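Local coordinates for protein malyl-CoA lyase/beta-methylmalyl-CoA lyase (Methylobacterium extorquens, PDB 5UGR) that belongs to the HpcH/HpaI aldolase/citrate lyase family and folds as a TIM barrel with a bound magnesium ion, at residues T239-K253 against Q260-E272. Numbering follows the deposited sequence.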
loop_
_atom_site.group_PDB
_atom_site.type_symbol
_atom_site.label_atom_id
_atom_site.label_comp_id
_atom_site.label_asym_id
_atom_site.label_seq_id
_atom_site.Cartn_x
_atom_site.Cartn_y
_atom_site.Cartn_z
ATOM N N THR A 239 -15.152 10.982 37.070
ATOM C CA THR A 239 -16.299 11.528 36.360
ATOM C C THR A 239 -15.843 12.577 35.337
ATOM O O THR A 239 -16.344 12.620 34.207
ATOM C CB THR A 239 -17.321 12.108 37.337
ATOM O OG1 THR A 239 -17.852 11.020 38.111
ATOM C CG2 THR A 239 -18.459 12.767 36.620
ATOM N N SER A 240 -14.871 13.421 35.709
ATOM C CA SER A 240 -14.332 14.377 34.756
ATOM C C SER A 240 -13.719 13.671 33.536
ATOM O O SER A 240 -13.987 14.031 32.387
ATOM C CB SER A 240 -13.284 15.289 35.421
ATOM O OG SER A 240 -12.552 16.022 34.463
ATOM N N ALA A 241 -12.894 12.666 33.774
ATOM C CA ALA A 241 -12.272 11.927 32.688
ATOM C C ALA A 241 -13.325 11.259 31.784
ATOM O O ALA A 241 -13.217 11.273 30.549
ATOM C CB ALA A 241 -11.334 10.852 33.232
ATOM N N ALA A 242 -14.339 10.662 32.426
ATOM C CA ALA A 242 -15.423 10.013 31.690
ATOM C C ALA A 242 -16.213 11.012 30.857
ATOM O O ALA A 242 -16.491 10.711 29.673
ATOM C CB ALA A 242 -16.331 9.271 32.644
ATOM N N ARG A 243 -16.621 12.143 31.456
ATOM C CA ARG A 243 -17.375 13.104 30.710
ATOM C C ARG A 243 -16.575 13.715 29.578
ATOM O O ARG A 243 -17.141 14.062 28.534
ATOM C CB ARG A 243 -17.934 14.182 31.640
ATOM C CG ARG A 243 -19.084 13.678 32.506
ATOM C CD ARG A 243 -19.508 14.717 33.566
ATOM N NE ARG A 243 -20.726 14.272 34.223
ATOM C CZ ARG A 243 -21.193 14.733 35.387
ATOM N NH1 ARG A 243 -22.313 14.195 35.848
ATOM N NH2 ARG A 243 -20.569 15.705 36.069
ATOM N N ARG A 244 -15.264 13.858 29.767
ATOM C CA ARG A 244 -14.410 14.428 28.729
ATOM C C ARG A 244 -14.367 13.495 27.496
ATOM O O ARG A 244 -14.629 13.925 26.355
ATOM C CB ARG A 244 -12.998 14.719 29.256
ATOM C CG ARG A 244 -12.065 15.196 28.191
ATOM C CD ARG A 244 -10.698 15.693 28.661
ATOM N NE ARG A 244 -9.875 14.660 29.259
ATOM C CZ ARG A 244 -9.722 14.438 30.563
ATOM N NH1 ARG A 244 -10.309 15.190 31.495
ATOM N NH2 ARG A 244 -8.921 13.470 30.951
ATOM N N CYS A 245 -14.130 12.192 27.693
ATOM C CA CYS A 245 -14.127 11.325 26.524
ATOM C C CYS A 245 -15.527 11.111 25.981
ATOM O O CYS A 245 -15.689 10.951 24.773
ATOM C CB CYS A 245 -13.398 10.047 26.790
ATOM S SG CYS A 245 -14.162 8.855 27.842
ATOM N N ALA A 246 -16.538 11.104 26.836
ATOM C CA ALA A 246 -17.925 11.007 26.321
ATOM C C ALA A 246 -18.235 12.170 25.398
ATOM O O ALA A 246 -18.959 11.996 24.388
ATOM C CB ALA A 246 -18.904 10.962 27.474
ATOM N N ALA A 247 -17.732 13.368 25.735
ATOM C CA ALA A 247 -17.987 14.548 24.905
ATOM C C ALA A 247 -17.451 14.370 23.495
ATOM O O ALA A 247 -18.024 14.894 22.548
ATOM C CB ALA A 247 -17.422 15.793 25.539
ATOM N N LEU A 248 -16.338 13.668 23.373
ATOM C CA LEU A 248 -15.773 13.342 22.039
ATOM C C LEU A 248 -16.576 12.346 21.232
ATOM O O LEU A 248 -16.413 12.227 20.006
ATOM C CB LEU A 248 -14.425 12.728 22.164
ATOM C CG LEU A 248 -13.317 13.504 22.683
ATOM C CD1 LEU A 248 -12.055 12.622 22.802
ATOM C CD2 LEU A 248 -13.044 14.741 21.787
ATOM N N GLY A 249 -17.341 11.507 21.936
ATOM C CA GLY A 249 -18.024 10.394 21.283
ATOM C C GLY A 249 -17.689 9.014 21.807
ATOM O O GLY A 249 -18.123 8.024 21.195
ATOM N N PHE A 250 -16.870 8.908 22.859
ATOM C CA PHE A 250 -16.651 7.579 23.440
ATOM C C PHE A 250 -17.957 7.042 24.033
ATOM O O PHE A 250 -18.808 7.815 24.500
ATOM C CB PHE A 250 -15.611 7.616 24.553
ATOM C CG PHE A 250 -14.168 7.591 24.087
ATOM C CD1 PHE A 250 -13.636 8.610 23.285
ATOM C CD2 PHE A 250 -13.392 6.491 24.346
ATOM C CE1 PHE A 250 -12.323 8.545 22.810
ATOM C CE2 PHE A 250 -12.092 6.427 23.896
ATOM C CZ PHE A 250 -11.555 7.457 23.117
ATOM N N GLU A 251 -18.081 5.721 24.014
ATOM C CA GLU A 251 -19.313 5.042 24.383
ATOM C C GLU A 251 -19.299 4.410 25.743
ATOM O O GLU A 251 -20.370 4.039 26.236
ATOM C CB GLU A 251 -19.489 3.924 23.293
ATOM C CG GLU A 251 -20.704 3.187 23.321
ATOM C CD GLU A 251 -20.934 2.505 21.997
ATOM O OE1 GLU A 251 -21.683 1.536 22.115
ATOM O OE2 GLU A 251 -20.434 3.048 20.948
ATOM N N GLY A 252 -18.106 4.249 26.345
ATOM C CA GLY A 252 -18.004 3.660 27.682
ATOM C C GLY A 252 -16.621 3.750 28.235
ATOM O O GLY A 252 -15.706 4.282 27.574
ATOM N N LYS A 253 -16.461 3.265 29.475
ATOM C CA LYS A 253 -15.185 3.344 30.178
ATOM C C LYS A 253 -15.038 2.158 31.115
ATOM O O LYS A 253 -16.034 1.586 31.648
ATOM C CB LYS A 253 -15.057 4.645 30.982
ATOM C CG LYS A 253 -13.699 4.932 31.617
ATOM C CD LYS A 253 -13.582 6.333 32.170
ATOM C CE LYS A 253 -12.285 6.583 32.908
ATOM N NZ LYS A 253 -11.115 6.290 32.041
ATOM N N GLN A 260 -16.635 2.483 40.460
ATOM C CA GLN A 260 -16.596 3.119 39.157
ATOM C C GLN A 260 -17.719 2.690 38.209
ATOM O O GLN A 260 -18.020 3.387 37.246
ATOM C CB GLN A 260 -15.246 2.930 38.513
ATOM C CG GLN A 260 -14.136 3.622 39.248
ATOM C CD GLN A 260 -12.770 3.299 38.731
ATOM O OE1 GLN A 260 -12.554 2.289 38.035
ATOM N NE2 GLN A 260 -11.802 4.116 39.107
ATOM N N ILE A 261 -18.375 1.583 38.522
ATOM C CA ILE A 261 -19.447 1.068 37.675
ATOM C C ILE A 261 -20.604 2.031 37.539
ATOM O O ILE A 261 -21.019 2.330 36.409
ATOM C CB ILE A 261 -19.951 -0.297 38.179
ATOM C CG1 ILE A 261 -18.835 -1.361 38.118
ATOM C CG2 ILE A 261 -21.138 -0.784 37.371
ATOM C CD1 ILE A 261 -19.160 -2.644 38.863
ATOM N N ASP A 262 -21.116 2.551 38.666
ATOM C CA ASP A 262 -22.267 3.456 38.611
ATOM C C ASP A 262 -21.854 4.770 37.934
ATOM O O ASP A 262 -22.660 5.400 37.229
ATOM C CB ASP A 262 -22.808 3.737 40.017
ATOM C CG ASP A 262 -23.618 2.575 40.586
ATOM O OD1 ASP A 262 -23.934 1.600 39.878
ATOM O OD2 ASP A 262 -23.901 2.632 41.792
ATOM N N LEU A 263 -20.605 5.180 38.147
ATOM C CA LEU A 263 -20.126 6.454 37.584
ATOM C C LEU A 263 -20.106 6.360 36.045
ATOM O O LEU A 263 -20.612 7.253 35.367
ATOM C CB LEU A 263 -18.765 6.889 38.123
ATOM C CG LEU A 263 -18.609 7.053 39.619
ATOM C CD1 LEU A 263 -17.189 7.365 39.973
ATOM C CD2 LEU A 263 -19.532 8.135 40.101
ATOM N N ALA A 264 -19.593 5.241 35.510
ATOM C CA ALA A 264 -19.558 5.022 34.047
ATOM C C ALA A 264 -20.959 4.868 33.514
ATOM O O ALA A 264 -21.312 5.466 32.465
ATOM C CB ALA A 264 -18.709 3.816 33.691
ATOM N N ASN A 265 -21.785 4.071 34.212
ATOM C CA ASN A 265 -23.136 3.926 33.712
ATOM C C ASN A 265 -23.884 5.227 33.587
ATOM O O ASN A 265 -24.658 5.433 32.624
ATOM C CB ASN A 265 -23.911 2.941 34.555
ATOM C CG ASN A 265 -23.496 1.470 34.280
ATOM O OD1 ASN A 265 -22.867 1.149 33.283
ATOM N ND2 ASN A 265 -23.848 0.581 35.195
ATOM N N GLU A 266 -23.705 6.107 34.567
ATOM C CA GLU A 266 -24.427 7.384 34.532
ATOM C C GLU A 266 -23.918 8.277 33.387
ATOM O O GLU A 266 -24.706 8.866 32.651
ATOM C CB GLU A 266 -24.243 8.136 35.857
ATOM C CG GLU A 266 -24.925 9.514 35.841
ATOM C CD GLU A 266 -25.315 10.025 37.237
ATOM O OE1 GLU A 266 -24.428 10.093 38.127
ATOM O OE2 GLU A 266 -26.520 10.363 37.435
ATOM N N VAL A 267 -22.582 8.378 33.236
ATOM C CA VAL A 267 -22.031 9.308 32.260
ATOM C C VAL A 267 -22.377 8.880 30.837
ATOM O O VAL A 267 -22.740 9.747 30.018
ATOM C CB VAL A 267 -20.503 9.404 32.421
ATOM C CG1 VAL A 267 -19.856 10.061 31.213
ATOM C CG2 VAL A 267 -20.178 10.176 33.681
ATOM N N PHE A 268 -22.298 7.569 30.538
ATOM C CA PHE A 268 -22.415 7.089 29.170
ATOM C C PHE A 268 -23.834 6.657 28.764
ATOM O O PHE A 268 -24.040 6.147 27.656
ATOM C CB PHE A 268 -21.404 5.962 28.908
ATOM C CG PHE A 268 -19.968 6.418 28.983
ATOM C CD1 PHE A 268 -19.393 7.084 27.918
ATOM C CD2 PHE A 268 -19.227 6.248 30.112
ATOM C CE1 PHE A 268 -18.079 7.511 27.987
ATOM C CE2 PHE A 268 -17.919 6.671 30.188
ATOM C CZ PHE A 268 -17.342 7.345 29.136
ATOM N N THR A 269 -24.810 6.860 29.653
ATOM C CA THR A 269 -26.208 6.778 29.242
ATOM C C THR A 269 -26.450 7.863 28.158
ATOM O O THR A 269 -26.148 9.017 28.379
ATOM C CB THR A 269 -27.069 6.960 30.469
ATOM O OG1 THR A 269 -26.890 5.810 31.311
ATOM C CG2 THR A 269 -28.561 7.035 30.085
ATOM N N PRO A 270 -27.040 7.500 27.003
ATOM C CA PRO A 270 -27.330 8.564 26.008
ATOM C C PRO A 270 -28.387 9.546 26.506
ATOM O O PRO A 270 -29.233 9.165 27.323
ATOM C CB PRO A 270 -27.828 7.791 24.780
ATOM C CG PRO A 270 -28.191 6.439 25.278
ATOM C CD PRO A 270 -27.389 6.169 26.511
ATOM N N SER A 271 -28.319 10.808 26.049
ATOM C CA SER A 271 -29.355 11.808 26.475
ATOM C C SER A 271 -30.698 11.410 25.923
ATOM O O SER A 271 -30.787 10.720 24.882
ATOM C CB SER A 271 -29.034 13.220 26.004
ATOM O OG SER A 271 -29.169 13.364 24.599
ATOM N N GLU A 272 -31.746 11.848 26.616
ATOM C CA GLU A 272 -33.117 11.663 26.141
ATOM C C GLU A 272 -33.297 12.249 24.738
ATOM O O GLU A 272 -33.943 11.627 23.864
ATOM C CB GLU A 272 -34.126 12.247 27.158
ATOM C CG GLU A 272 -34.338 11.309 28.355
ATOM C CD GLU A 272 -35.380 11.780 29.373
ATOM O OE1 GLU A 272 -35.886 12.921 29.251
ATOM O OE2 GLU A 272 -35.667 10.987 30.292
HETATM O O HOH W 1 -20.391 9.812 36.966
HETATM O O HOH W 2 -23.090 4.489 25.545
#
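T239 OG1 is hydrogen-bonded to P235 O, one turn back in its own helix, and also to a water 3.0 Å away that donates to L263 O. The water thus links the two helices. Further along, V267 is a knob in a hole formed by T239, A242, R243 and A246: CG1 lies against A242 and A246, while V267 CG2 meets the aliphatic R243 CG at 3.9 Å. F268, the next residue, has CG anti to its own carbonyl carbon (chi1 -65°), which turns the ring toward the backbone of E251 and G252. G252 CA stands 3.6 Å from the ring centroid and 8° off the normal, a CH-pi contact over the centre of the face. The opposite face is backed by V267 CG1, 3.9 Å above the plane. This is the outer layer of a TIM barrel: helices 235-248 and 259-268 flank the eighth strand in sequence, and their segments run roughly parallel, with axes 9.6 Å apart and crossing at -30°. Around the ring's periphery, C245 SG lies in plane at the edge, 3.8 Å from F268 CZ, a sulfur-aromatic contact. A246 CB packs 3.6 Å from F268 CE1, and K253 CB lies equally close to F268 CE2, before the rest of the lysine leads away to a salt bridge with D226. A second water, 2.8 Å from both E251 O and F268 O and placed to donate to either, bridges the two backbones. The E251 carboxylate forms salt bridges with K317 of the same chain, through OE1, and with R173 of the second subunit, through OE2.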